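Long-range contacts in beta sliding clamp (Bartonella birtlesii LL-WM9, PDB 6DEG), which probably encircles DNA as a ring-shaped head-to-tail homodimer, tethering DNA polymerases and other proteins to it and making them processive: residues B[9-14]-B[95-100]; B[57-62]-B[211-216]; B[141-146]-B[224-229]; B[170-175]-B[202-207]; B[186-191]-B[260-265]. All blocks are in the same frame, centred on the assembly; numbering follows the deposited sequence.

Contact 1. Residues B[9-14]-B[95-100]; sequences MRITVD and IVLSVD
An antiparallel β-ladder joins M9-D14 to I95-D100, pairing the first strand of the N-terminal domain, 10-14, with strand 94-99 at one side of a four-stranded sheet. I11-L97 and V13-I95 are the hydrogen-bonded pairs, R10-S98 and T12-V96 the non-hydrogen-bonded ones. V13 and I95 bind each other in both directions, with I95 N 3.0 Å from V13 O. L97 N reaches I11 O at 3.1 Å, whereas the return bond from I11 N to L97 O is weak. Beyond R10, V99 N donates to M9 O at 3.2 Å and carries the pairing to the start of the segment.

I11, V13, I95 and L97 make up an apolar face, where L97 CD1 does most of the touching. It packs on I11 CG1 at 3.6 Å and on V13 CG2 at 4.0 Å. I11 holds CG1 between its backbone N and carbonyl carbon (chi1 50°), which brings that branch up to the leucine methyl. On the other face T12 and V96 lie side by side. R10, extended from CG to NE, lays one face of its guanidinium over V96 CG1, which sits 3.6 Å from R10 CZ and toward the rim of the group. R10 NE forms a salt bridge with E70 OE2.

Strand 106-111 takes up the far side of 94-99, with V96 bonded to V110 and S98 to S108. Helix 15-26, whose N-cap is D14, sets F18 against V13 on the apolar face.

Contact 2. Residues B[57-62]-B[211-216]; sequences LDLEVT and RKAVGE
Strand 59-62 and helix 211-216 run in nearly the same direction, 23° apart, with their axes 10.1 Å from each other at closest approach. L59 and A213 bring the two backbones nearest, CA to CA 6.9 Å, so the gap is bridged by side chains, mainly that of L59.

The L59 CG lies beside the backbone N (chi1 -57°), and the two methyls spread over the side of the helix: CD2 rests on A213 CB at 3.7 Å, while CD1 lies 4.1 Å from E216 CB and also near the carbonyl oxygen of K212. S249 of strand 245-250 touches both L59 and A213.

The contact spans two domains, since strand 59-66 belongs to the N-terminal domain and helix 211-222 to the central one. Strands 59-66 and 245-250 pair across the same boundary, the sheet-to-sheet junction by which neighbouring domains are joined in bacterial sliding rings.

Toward the more exposed end, K212 reaches across to D58 in a salt bridge, NZ to OD2 2.6 Å. The lysine chain, bent at chi3, meets the aspartate at about a right angle, and its ammonium uses the anti lone pair of OD2, on the side away from OD1. K250 forms a salt bridge to OD1, so a lysine on each oxygen fixes the rotation of the D58 carboxylate.

Contact 3. Residues B[141-146]-B[224-229]; sequences SASKLK and EIDGDV
The N-terminus of helix 142-150, with S141 as its N-cap, docks against the turn that leads into strand 228-233 of the central domain. S141 and D228 also form an antiparallel, non-hydrogen-bonded bridge, the last step of the pairing between strands 136-141 and 228-233.

Hydrogen bonds occupy the first amides of the helix. A142 N donates to G227 O at 2.6 Å, tilted 25° from the carbonyl plane. S143 N is shared: it gives a bond to D226 OD1 at 3.1 Å, approaching from above the carboxylate plane, and a weak capping bond to S141 OG at 3.4 Å. D226 CG is anti to its backbone N (chi1 -168°), which swings the carboxylate over the helix end, where the helix dipole would probably stabilise its negative charge. G227 O takes a further CA-H···O contact from S141 CA.

Apolar packing lies deeper, under these polar groups, and rests on V229, whose backbone pairs with L140. Its two methyls divide the helix between them: CG2 sits 3.9 Å from A142 CB, and CG1 meets L145 CD1 at 3.8 Å, where the valine and leucine side chains cross at about a right angle.

Contact 4. Residues B[170-175]-B[202-207]; sequences FHIVHD and DGMPGV
F170 and V207 form the firm end of this contact. They are an antiparallel hydrogen-bonded pair: F170 N lies 2.7 Å from V207 O in a nearly straight bond, and V207 N returns one to F170 O at 2.9 Å. The same F170 oxygen also receives a CA-H···O contact from G206 CA at 3.1 Å, so two donors converge on it. The side chains of F170 and V207 run alongside each other, V207 CG2 standing at the edge of the phenylalanine ring and 4.0 Å from F170 CB. Next to F170, H171 adds little, CB against G206 CA; its imidazole NE2 bonds to the hydroxyl of Y259.

M204 completes the packed part. Bends at chi2 and chi3 fold its thioether back toward strand 167-174, where CE sits 3.6 Å from I172 CD1 and 4.0 Å from F170 CE2. SD approaches the F170 ring obliquely, 4.7 Å from its centroid. C136, F138 and L233 also touch M204, which is buried among them.

The solvent side is looser. P205 is exposed and gives the strand little but its carbonyl oxygen, and at D202-G203 the exposed chain parts from the strand.

The arrangement is a Met-aromatic contact beside an antiparallel bridge, at the point where the loop after strand 189-196 enters strand 207-210, which pairs with the edge of strand 167-174.

Contact 5. Residues B[186-191]-B[260-265]; sequences DGHRLA and QRVIPL
D186 to R189 form a type II' β-turn, which joins strands 178-186 and 189-196 as a hairpin, and its H188 comes to 5.3 Å from V262, CA to CA, in the irregular segment 260-265. G187 takes the first corner of the turn with the positive phi (60°) that this turn type calls for.

V262 is the centre of the contact. Its CG1, anti to the backbone N (chi1 156°), lies over one face of the H188 ring in a CH-pi contact, 4.2 Å from the centroid. H188 NE2 is modelled only 2.4 Å from V262 O, too close and at a poor angle, so the exact placement of the ring is doubtful. The same methyl, V262 CG1, packs on L190 CD1 at 3.6 Å, wedged between histidine and leucine, while V262 CG2 faces the carbonyl oxygen of G187 at 3.1 Å.

The hairpin belongs to the central domain, and 260-265 lies in the connection from there to the C-terminal domain, so the contact sits at their junction. In bacterial sliding rings a groove at this boundary receives the short peptide motifs of polymerases and other partners, and the position of H188, L190 and V262 is consistent with their lining it. P361 and V375, from the C-terminal side, also touch H188.

At the margin, P264 CG sits near the edge of the imidazole as modelled. L190 CD2 reaches I263 CG1 at 4.3 Å, and Y259 borders the leucine as well. L190 also bonds through its backbone to V375, in the strand pairing of 189-196 with 372-376.

In the fold
The five contacts follow the arc of one subunit. Contact 1, inside the N-terminal domain, and contact 5, at the boundary between the central and C-terminal domains, lie on opposite sides of the chain's centre, about 55 Å apart between contact centres. Contact 2 ties the N-terminal domain to the central one, and contacts 3 and 4 lie within the central domain. Contacts 2 and 3 are about 17 Å apart, centre to centre, and reach the same eight-stranded sheet. Contacts 4 and 2 adjoin in sequence: V207 opens the short strand 207-210, which runs straight into helix 211-222. The centre of contact 4 is about 19 Å from that of contact 5, whose position is consistent with the partner-binding groove.

Contact 1. Residues B[9-14]-B[95-100]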
# COMPACT_ATOMS: atom_id res chain seq x y z
N MET B 9 -32.66 -6.49 -20.76
CA MET B 9 -32.50 -6.12 -19.36
C MET B 9 -32.02 -4.68 -19.28
O MET B 9 -31.21 -4.25 -20.11
CB MET B 9 -31.51 -7.05 -18.64
CG MET B 9 -31.27 -6.67 -17.18
SD MET B 9 -29.71 -7.28 -16.50
CE MET B 9 -29.64 -6.39 -14.95
N ARG B 10 -32.51 -3.93 -18.29
CA ARG B 10 -32.16 -2.52 -18.15
C ARG B 10 -32.37 -2.08 -16.71
O ARG B 10 -33.46 -2.27 -16.16
CB ARG B 10 -33.00 -1.66 -19.11
CG ARG B 10 -32.34 -0.34 -19.48
CD ARG B 10 -33.06 0.33 -20.64
NE ARG B 10 -32.85 1.78 -20.63
CZ ARG B 10 -31.88 2.39 -21.29
NH1 ARG B 10 -31.06 1.69 -22.07
NH2 ARG B 10 -31.76 3.71 -21.22
N ILE B 11 -31.33 -1.50 -16.11
CA ILE B 11 -31.40 -0.98 -14.74
C ILE B 11 -30.59 0.30 -14.65
O ILE B 11 -29.63 0.52 -15.40
CB ILE B 11 -30.89 -1.98 -13.68
CG1 ILE B 11 -29.52 -2.52 -14.07
CG2 ILE B 11 -31.88 -3.11 -13.49
CD1 ILE B 11 -28.78 -3.14 -12.91
N THR B 12 -30.96 1.14 -13.68
CA THR B 12 -30.25 2.38 -13.39
C THR B 12 -29.92 2.41 -11.91
O THR B 12 -30.83 2.39 -11.07
CB THR B 12 -31.08 3.61 -13.79
OG1 THR B 12 -31.60 3.43 -15.11
CG2 THR B 12 -30.21 4.86 -13.76
N VAL B 13 -28.63 2.43 -11.59
CA VAL B 13 -28.17 2.28 -10.22
C VAL B 13 -27.30 3.47 -9.85
O VAL B 13 -26.69 4.12 -10.71
CB VAL B 13 -27.40 0.96 -10.04
CG1 VAL B 13 -28.24 -0.22 -10.50
CG2 VAL B 13 -26.08 1.01 -10.79
N ASP B 14 -27.27 3.76 -8.55
CA ASP B 14 -26.31 4.72 -8.03
C ASP B 14 -24.91 4.13 -8.10
O ASP B 14 -24.70 2.97 -7.73
CB ASP B 14 -26.66 5.10 -6.59
CG ASP B 14 -25.75 6.18 -6.04
OD1 ASP B 14 -24.88 6.68 -6.77
OD2 ASP B 14 -25.93 6.54 -4.85
N ILE B 95 -25.73 4.98 -13.38
CA ILE B 95 -25.22 4.15 -14.46
C ILE B 95 -26.37 3.35 -15.04
O ILE B 95 -27.24 2.88 -14.31
CB ILE B 95 -24.10 3.23 -13.95
CG1 ILE B 95 -23.13 4.02 -13.07
CG2 ILE B 95 -23.36 2.60 -15.12
CD1 ILE B 95 -22.15 3.16 -12.31
N VAL B 96 -26.37 3.21 -16.37
CA VAL B 96 -27.42 2.51 -17.10
C VAL B 96 -26.80 1.29 -17.76
O VAL B 96 -25.87 1.41 -18.56
CB VAL B 96 -28.10 3.41 -18.14
CG1 VAL B 96 -29.10 2.62 -18.96
CG2 VAL B 96 -28.78 4.58 -17.44
N LEU B 97 -27.33 0.11 -17.43
CA LEU B 97 -26.75 -1.18 -17.79
C LEU B 97 -27.75 -1.96 -18.64
O LEU B 97 -28.85 -2.25 -18.17
CB LEU B 97 -26.37 -1.95 -16.53
CG LEU B 97 -25.60 -1.09 -15.51
CD1 LEU B 97 -26.48 -0.66 -14.35
CD2 LEU B 97 -24.36 -1.81 -15.00
N SER B 98 -27.35 -2.32 -19.86
CA SER B 98 -28.31 -2.79 -20.86
C SER B 98 -27.79 -4.01 -21.60
O SER B 98 -26.58 -4.20 -21.76
CB SER B 98 -28.62 -1.69 -21.89
OG SER B 98 -28.75 -0.42 -21.26
N VAL B 99 -28.74 -4.82 -22.07
CA VAL B 99 -28.50 -5.94 -22.97
C VAL B 99 -29.35 -5.72 -24.22
O VAL B 99 -30.25 -4.87 -24.24
CB VAL B 99 -28.81 -7.30 -22.31
CG1 VAL B 99 -28.10 -8.45 -23.02
CG2 VAL B 99 -28.44 -7.28 -20.84
N ASP B 100 -29.07 -6.49 -25.26
CA ASP B 100 -29.85 -6.40 -26.49
C ASP B 100 -30.08 -7.77 -27.12
O ASP B 100 -31.03 -7.96 -27.88
CB ASP B 100 -29.15 -5.47 -27.49

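Contact 2. Residues B[57-62]-B[211-216]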
# COMPACT_ATOMS: atom_id res chain seq x y z
N LEU B 57 -15.77 -21.71 -6.92
CA LEU B 57 -16.16 -23.10 -6.74
C LEU B 57 -16.12 -23.49 -5.26
O LEU B 57 -16.99 -24.23 -4.80
CB LEU B 57 -15.28 -24.04 -7.58
CG LEU B 57 -15.30 -23.76 -9.08
CD1 LEU B 57 -14.40 -24.73 -9.83
CD2 LEU B 57 -16.73 -23.81 -9.63
N ASP B 58 -15.15 -22.97 -4.51
CA ASP B 58 -15.05 -23.26 -3.09
C ASP B 58 -15.84 -22.29 -2.22
O ASP B 58 -16.28 -22.67 -1.13
CB ASP B 58 -13.58 -23.26 -2.66
CG ASP B 58 -12.77 -24.36 -3.35
OD1 ASP B 58 -13.28 -25.49 -3.49
OD2 ASP B 58 -11.62 -24.08 -3.76
N LEU B 59 -16.04 -21.05 -2.67
CA LEU B 59 -16.81 -20.06 -1.91
C LEU B 59 -17.84 -19.40 -2.82
O LEU B 59 -17.73 -19.44 -4.04
CB LEU B 59 -15.89 -18.97 -1.32
CG LEU B 59 -14.77 -19.45 -0.41
CD1 LEU B 59 -13.86 -18.29 0.02
CD2 LEU B 59 -15.33 -20.18 0.79
N GLU B 60 -18.85 -18.78 -2.19
CA GLU B 60 -19.86 -18.02 -2.92
C GLU B 60 -20.34 -16.87 -2.05
O GLU B 60 -20.68 -17.07 -0.88
CB GLU B 60 -21.06 -18.89 -3.32
CG GLU B 60 -22.33 -18.07 -3.57
CD GLU B 60 -23.60 -18.90 -3.58
OE1 GLU B 60 -23.84 -19.63 -4.57
OE2 GLU B 60 -24.37 -18.83 -2.59
N VAL B 61 -20.39 -15.67 -2.63
CA VAL B 61 -20.94 -14.49 -1.98
C VAL B 61 -22.07 -13.94 -2.85
O VAL B 61 -21.93 -13.85 -4.07
CB VAL B 61 -19.88 -13.40 -1.75
CG1 VAL B 61 -20.44 -12.29 -0.88
CG2 VAL B 61 -18.64 -13.99 -1.10
N THR B 62 -23.18 -13.57 -2.21
CA THR B 62 -24.24 -12.85 -2.89
C THR B 62 -24.62 -11.66 -2.03
O THR B 62 -24.72 -11.77 -0.81
CB THR B 62 -25.48 -13.72 -3.15
OG1 THR B 62 -26.31 -13.73 -1.99
CG2 THR B 62 -25.08 -15.13 -3.52
N ARG B 211 -9.38 -22.39 5.86
CA ARG B 211 -8.80 -21.09 6.17
C ARG B 211 -9.16 -20.07 5.10
O ARG B 211 -9.25 -18.88 5.37
CB ARG B 211 -7.29 -21.21 6.32
N LYS B 212 -9.34 -20.55 3.86
CA LYS B 212 -9.80 -19.71 2.76
C LYS B 212 -11.10 -18.99 3.12
O LYS B 212 -11.24 -17.78 2.90
CB LYS B 212 -10.02 -20.61 1.54
CG LYS B 212 -9.58 -20.10 0.20
CD LYS B 212 -9.63 -21.28 -0.76
CE LYS B 212 -10.38 -20.96 -2.04
NZ LYS B 212 -10.22 -22.05 -3.05
N ALA B 213 -12.05 -19.73 3.70
CA ALA B 213 -13.35 -19.15 4.03
C ALA B 213 -13.28 -18.19 5.21
O ALA B 213 -14.03 -17.21 5.25
CB ALA B 213 -14.36 -20.26 4.32
N VAL B 214 -12.38 -18.44 6.16
CA VAL B 214 -12.31 -17.61 7.36
C VAL B 214 -11.86 -16.19 7.01
O VAL B 214 -12.50 -15.21 7.41
CB VAL B 214 -11.36 -18.25 8.39
CG1 VAL B 214 -11.19 -17.35 9.59
CG2 VAL B 214 -11.89 -19.61 8.80
N GLY B 215 -10.78 -16.07 6.24
CA GLY B 215 -10.28 -14.75 5.89
C GLY B 215 -11.29 -13.94 5.10
O GLY B 215 -11.53 -12.77 5.38
N GLU B 216 -11.91 -14.58 4.10
CA GLU B 216 -12.92 -13.91 3.30
C GLU B 216 -14.12 -13.52 4.15
O GLU B 216 -14.78 -12.51 3.88
CB GLU B 216 -13.35 -14.81 2.14
CG GLU B 216 -14.43 -14.21 1.25
CD GLU B 216 -14.00 -12.91 0.60
OE1 GLU B 216 -12.80 -12.77 0.26
OE2 GLU B 216 -14.86 -12.02 0.44

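Contact 3. Residues B[141-146]-B[224-229]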
# COMPACT_ATOMS: atom_id res chain seq x y z
N SER B 141 -24.71 -12.49 17.04
CA SER B 141 -24.44 -11.08 16.82
C SER B 141 -23.21 -10.92 15.94
O SER B 141 -22.22 -11.65 16.08
CB SER B 141 -24.23 -10.36 18.16
OG SER B 141 -23.48 -9.17 18.00
N ALA B 142 -23.26 -9.94 15.03
CA ALA B 142 -22.17 -9.76 14.08
C ALA B 142 -20.86 -9.43 14.79
O ALA B 142 -19.79 -9.88 14.36
CB ALA B 142 -22.53 -8.66 13.07
N SER B 143 -20.92 -8.63 15.85
CA SER B 143 -19.71 -8.28 16.58
C SER B 143 -19.11 -9.50 17.28
O SER B 143 -17.90 -9.74 17.21
CB SER B 143 -20.00 -7.18 17.60
OG SER B 143 -20.75 -6.13 17.02
N LYS B 144 -19.95 -10.27 17.97
CA LYS B 144 -19.44 -11.44 18.69
C LYS B 144 -18.83 -12.46 17.73
O LYS B 144 -17.82 -13.08 18.05
CB LYS B 144 -20.56 -12.08 19.51
CG LYS B 144 -20.55 -11.67 20.97
CD LYS B 144 -19.36 -12.27 21.70
CE LYS B 144 -19.79 -13.37 22.65
NZ LYS B 144 -18.72 -13.77 23.61
N LEU B 145 -19.43 -12.61 16.55
CA LEU B 145 -18.90 -13.57 15.58
C LEU B 145 -17.49 -13.19 15.14
O LEU B 145 -16.56 -13.99 15.26
CB LEU B 145 -19.86 -13.67 14.39
CG LEU B 145 -19.95 -14.96 13.57
CD1 LEU B 145 -21.12 -14.88 12.60
CD2 LEU B 145 -18.67 -15.24 12.81
N LYS B 146 -17.30 -11.94 14.69
CA LYS B 146 -15.98 -11.52 14.23
C LYS B 146 -14.97 -11.59 15.36
O LYS B 146 -13.78 -11.86 15.12
CB LYS B 146 -16.05 -10.10 13.66
CG LYS B 146 -14.70 -9.55 13.19
CD LYS B 146 -14.77 -8.08 12.82
CE LYS B 146 -13.38 -7.52 12.50
NZ LYS B 146 -12.73 -8.21 11.36
N GLU B 224 -19.56 -4.19 7.19
CA GLU B 224 -20.99 -4.10 7.45
C GLU B 224 -21.22 -3.65 8.89
O GLU B 224 -20.38 -3.84 9.76
CB GLU B 224 -21.71 -5.43 7.18
CG GLU B 224 -22.30 -5.53 5.78
CD GLU B 224 -23.66 -4.87 5.66
OE1 GLU B 224 -24.18 -4.39 6.70
OE2 GLU B 224 -24.21 -4.81 4.54
N ILE B 225 -22.40 -3.06 9.11
CA ILE B 225 -22.77 -2.64 10.45
C ILE B 225 -23.11 -3.85 11.31
O ILE B 225 -23.40 -4.95 10.81
CB ILE B 225 -23.95 -1.65 10.41
CG1 ILE B 225 -25.16 -2.30 9.75
CG2 ILE B 225 -23.55 -0.38 9.69
CD1 ILE B 225 -26.39 -1.44 9.76
N ASP B 226 -23.07 -3.64 12.62
CA ASP B 226 -23.40 -4.71 13.55
C ASP B 226 -24.83 -5.17 13.34
O ASP B 226 -25.73 -4.37 13.10
CB ASP B 226 -23.20 -4.23 14.98
CG ASP B 226 -23.26 -5.36 15.98
OD1 ASP B 226 -23.21 -6.54 15.56
OD2 ASP B 226 -23.34 -5.08 17.20
N GLY B 227 -25.04 -6.47 13.43
CA GLY B 227 -26.37 -7.01 13.29
C GLY B 227 -26.41 -8.44 13.77
O GLY B 227 -25.54 -8.89 14.51
N ASP B 228 -27.45 -9.14 13.34
CA ASP B 228 -27.62 -10.56 13.64
C ASP B 228 -27.26 -11.36 12.39
O ASP B 228 -27.63 -11.00 11.28
CB ASP B 228 -29.05 -10.86 14.08
CG ASP B 228 -29.28 -10.53 15.55
OD1 ASP B 228 -28.29 -10.31 16.28
OD2 ASP B 228 -30.46 -10.49 15.97
N VAL B 229 -26.53 -12.46 12.59
CA VAL B 229 -26.01 -13.28 11.49
C VAL B 229 -26.66 -14.65 11.57
O VAL B 229 -26.59 -15.33 12.60
CB VAL B 229 -24.48 -13.40 11.55
CG1 VAL B 229 -23.95 -14.05 10.28
CG2 VAL B 229 -23.84 -12.04 11.76

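Contact 4. Residues B[170-175]-B[202-207]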
# COMPACT_ATOMS: atom_id res chain seq x y z
N PHE B 170 -15.09 -26.20 14.31
CA PHE B 170 -16.31 -25.53 14.76
C PHE B 170 -17.22 -26.55 15.45
O PHE B 170 -17.77 -27.44 14.79
CB PHE B 170 -17.03 -24.90 13.57
CG PHE B 170 -18.16 -23.98 13.94
CD1 PHE B 170 -18.05 -23.12 15.02
CD2 PHE B 170 -19.33 -23.98 13.20
CE1 PHE B 170 -19.08 -22.27 15.35
CE2 PHE B 170 -20.37 -23.13 13.54
CZ PHE B 170 -20.25 -22.28 14.61
N HIS B 171 -17.39 -26.42 16.77
CA HIS B 171 -18.17 -27.40 17.52
C HIS B 171 -18.65 -26.77 18.82
O HIS B 171 -18.30 -25.65 19.17
CB HIS B 171 -17.33 -28.64 17.81
CG HIS B 171 -16.21 -28.39 18.77
ND1 HIS B 171 -14.98 -27.92 18.37
CD2 HIS B 171 -16.15 -28.51 20.12
CE1 HIS B 171 -14.20 -27.78 19.43
NE2 HIS B 171 -14.89 -28.13 20.50
N ILE B 172 -19.46 -27.54 19.55
CA ILE B 172 -19.97 -27.16 20.86
C ILE B 172 -19.49 -28.19 21.87
O ILE B 172 -19.32 -29.37 21.56
CB ILE B 172 -21.51 -27.08 20.89
CG1 ILE B 172 -22.04 -26.39 19.63
CG2 ILE B 172 -22.00 -26.35 22.14
CD1 ILE B 172 -22.63 -27.36 18.64
N VAL B 173 -19.28 -27.73 23.10
CA VAL B 173 -18.93 -28.60 24.21
C VAL B 173 -20.09 -28.58 25.19
O VAL B 173 -20.58 -27.51 25.58
CB VAL B 173 -17.61 -28.17 24.88
CG1 VAL B 173 -16.43 -28.66 24.06
CG2 VAL B 173 -17.55 -26.67 25.00
N HIS B 174 -20.54 -29.77 25.57
CA HIS B 174 -21.69 -29.91 26.46
C HIS B 174 -21.16 -29.92 27.88
O HIS B 174 -20.72 -30.96 28.39
CB HIS B 174 -22.48 -31.16 26.11
CG HIS B 174 -22.85 -31.24 24.66
ND1 HIS B 174 -21.93 -31.45 23.67
CD2 HIS B 174 -24.05 -31.10 24.05
CE1 HIS B 174 -22.54 -31.45 22.49
NE2 HIS B 174 -23.83 -31.24 22.70
N ASP B 175 -21.20 -28.76 28.52
CA ASP B 175 -20.58 -28.55 29.83
C ASP B 175 -21.64 -28.10 30.82
O ASP B 175 -21.46 -27.08 31.50
CB ASP B 175 -19.47 -27.51 29.71
CG ASP B 175 -18.38 -27.91 28.74
OD1 ASP B 175 -18.38 -29.08 28.28
OD2 ASP B 175 -17.53 -27.06 28.40
N ASP B 202 -28.44 -26.91 19.62
CA ASP B 202 -28.49 -28.29 20.06
C ASP B 202 -28.71 -29.20 18.85
O ASP B 202 -29.70 -29.06 18.12
CB ASP B 202 -29.61 -28.46 21.08
CG ASP B 202 -29.60 -27.37 22.13
OD1 ASP B 202 -29.69 -27.70 23.33
OD2 ASP B 202 -29.49 -26.18 21.75
N GLY B 203 -27.78 -30.12 18.65
CA GLY B 203 -27.77 -31.00 17.50
C GLY B 203 -26.79 -30.62 16.42
O GLY B 203 -26.49 -31.45 15.56
N MET B 204 -26.28 -29.38 16.42
CA MET B 204 -25.24 -29.02 15.46
C MET B 204 -23.97 -29.81 15.79
O MET B 204 -23.59 -29.91 16.96
CB MET B 204 -24.96 -27.52 15.50
CG MET B 204 -24.00 -27.04 14.42
SD MET B 204 -22.40 -26.49 15.04
CE MET B 204 -22.89 -25.03 15.95
N PRO B 205 -23.31 -30.40 14.79
CA PRO B 205 -22.13 -31.23 15.10
C PRO B 205 -20.83 -30.45 15.13
O PRO B 205 -20.78 -29.30 15.58
CB PRO B 205 -22.14 -32.25 13.96
CG PRO B 205 -22.74 -31.52 12.81
CD PRO B 205 -23.69 -30.47 13.37
N GLY B 206 -19.76 -31.10 14.69
CA GLY B 206 -18.45 -30.48 14.60
C GLY B 206 -17.88 -30.53 13.20
O GLY B 206 -17.73 -31.61 12.62
N VAL B 207 -17.57 -29.36 12.63
CA VAL B 207 -17.12 -29.26 11.25
C VAL B 207 -15.85 -28.42 11.19
O VAL B 207 -15.52 -27.67 12.12
CB VAL B 207 -18.20 -28.67 10.33
CG1 VAL B 207 -19.30 -29.69 10.08
CG2 VAL B 207 -18.77 -27.41 10.95

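Contact 5. Residues B[186-191]-B[260-265]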
# COMPACT_ATOMS: atom_id res chain seq x y z
N ASP B 186 -1.73 -25.95 15.76
CA ASP B 186 -0.60 -26.37 14.94
C ASP B 186 0.22 -27.27 15.85
O ASP B 186 1.10 -26.80 16.58
CB ASP B 186 0.20 -25.17 14.43
CG ASP B 186 1.49 -25.56 13.75
OD1 ASP B 186 2.48 -25.87 14.45
OD2 ASP B 186 1.53 -25.55 12.50
N GLY B 187 -0.08 -28.57 15.83
CA GLY B 187 0.52 -29.50 16.76
C GLY B 187 0.21 -29.13 18.19
O GLY B 187 -0.87 -29.44 18.70
N HIS B 188 1.13 -28.42 18.84
CA HIS B 188 0.90 -27.94 20.19
C HIS B 188 0.50 -26.47 20.24
O HIS B 188 -0.27 -26.08 21.13
CB HIS B 188 2.13 -28.16 21.07
CG HIS B 188 1.79 -28.50 22.49
ND1 HIS B 188 2.13 -29.70 23.07
CD2 HIS B 188 1.12 -27.80 23.44
CE1 HIS B 188 1.69 -29.73 24.32
NE2 HIS B 188 1.07 -28.59 24.56
N ARG B 189 1.00 -25.65 19.32
CA ARG B 189 0.51 -24.28 19.20
C ARG B 189 -0.99 -24.32 18.90
O ARG B 189 -1.42 -25.00 17.96
CB ARG B 189 1.29 -23.55 18.10
CG ARG B 189 0.69 -22.25 17.59
CD ARG B 189 0.25 -21.34 18.71
NE ARG B 189 -0.48 -20.18 18.21
CZ ARG B 189 -0.89 -19.17 18.97
NH1 ARG B 189 -1.54 -18.15 18.43
NH2 ARG B 189 -0.65 -19.18 20.28
N LEU B 190 -1.78 -23.60 19.69
CA LEU B 190 -3.23 -23.76 19.65
C LEU B 190 -3.93 -22.46 20.02
O LEU B 190 -3.37 -21.61 20.71
CB LEU B 190 -3.66 -24.90 20.59
CG LEU B 190 -5.13 -25.31 20.69
CD1 LEU B 190 -5.22 -26.81 20.88
CD2 LEU B 190 -5.82 -24.59 21.83
N ALA B 191 -5.18 -22.33 19.56
CA ALA B 191 -6.05 -21.21 19.91
C ALA B 191 -7.46 -21.72 20.15
O ALA B 191 -8.03 -22.40 19.29
CB ALA B 191 -6.05 -20.15 18.82
N GLN B 260 -7.69 -31.45 23.46
CA GLN B 260 -7.49 -31.43 24.91
C GLN B 260 -6.19 -32.14 25.29
O GLN B 260 -5.63 -31.86 26.36
CB GLN B 260 -8.68 -32.07 25.62
N ARG B 261 -5.69 -33.02 24.42
CA ARG B 261 -4.38 -33.61 24.62
C ARG B 261 -3.28 -32.57 24.49
O ARG B 261 -2.22 -32.71 25.10
CB ARG B 261 -4.17 -34.73 23.60
CG ARG B 261 -5.27 -35.76 23.62
CD ARG B 261 -4.81 -37.01 24.32
NE ARG B 261 -4.27 -37.98 23.38
CZ ARG B 261 -5.01 -38.82 22.66
NH1 ARG B 261 -6.34 -38.75 22.71
NH2 ARG B 261 -4.43 -39.67 21.84
N VAL B 262 -3.52 -31.54 23.68
CA VAL B 262 -2.49 -30.55 23.38
C VAL B 262 -2.39 -29.47 24.45
O VAL B 262 -1.32 -28.87 24.64
CB VAL B 262 -2.80 -29.97 21.99
CG1 VAL B 262 -2.19 -28.60 21.79
CG2 VAL B 262 -2.36 -30.95 20.91
N ILE B 263 -3.45 -29.23 25.20
CA ILE B 263 -3.45 -28.17 26.21
C ILE B 263 -2.74 -28.66 27.46
O ILE B 263 -3.04 -29.76 27.95
CB ILE B 263 -4.88 -27.74 26.52
CG1 ILE B 263 -5.56 -27.27 25.23
CG2 ILE B 263 -4.89 -26.64 27.56
CD1 ILE B 263 -6.95 -26.74 25.44
N PRO B 264 -1.78 -27.90 28.00
CA PRO B 264 -1.08 -28.35 29.22
C PRO B 264 -2.02 -28.40 30.42
O PRO B 264 -2.91 -27.56 30.58
CB PRO B 264 0.01 -27.29 29.42
CG PRO B 264 0.07 -26.52 28.14
CD PRO B 264 -1.29 -26.60 27.54
N LEU B 265 -1.78 -29.38 31.29
CA LEU B 265 -2.64 -29.64 32.43
C LEU B 265 -2.12 -29.04 33.72
O LEU B 265 -2.84 -28.31 34.41
CB LEU B 265 -2.84 -31.15 32.60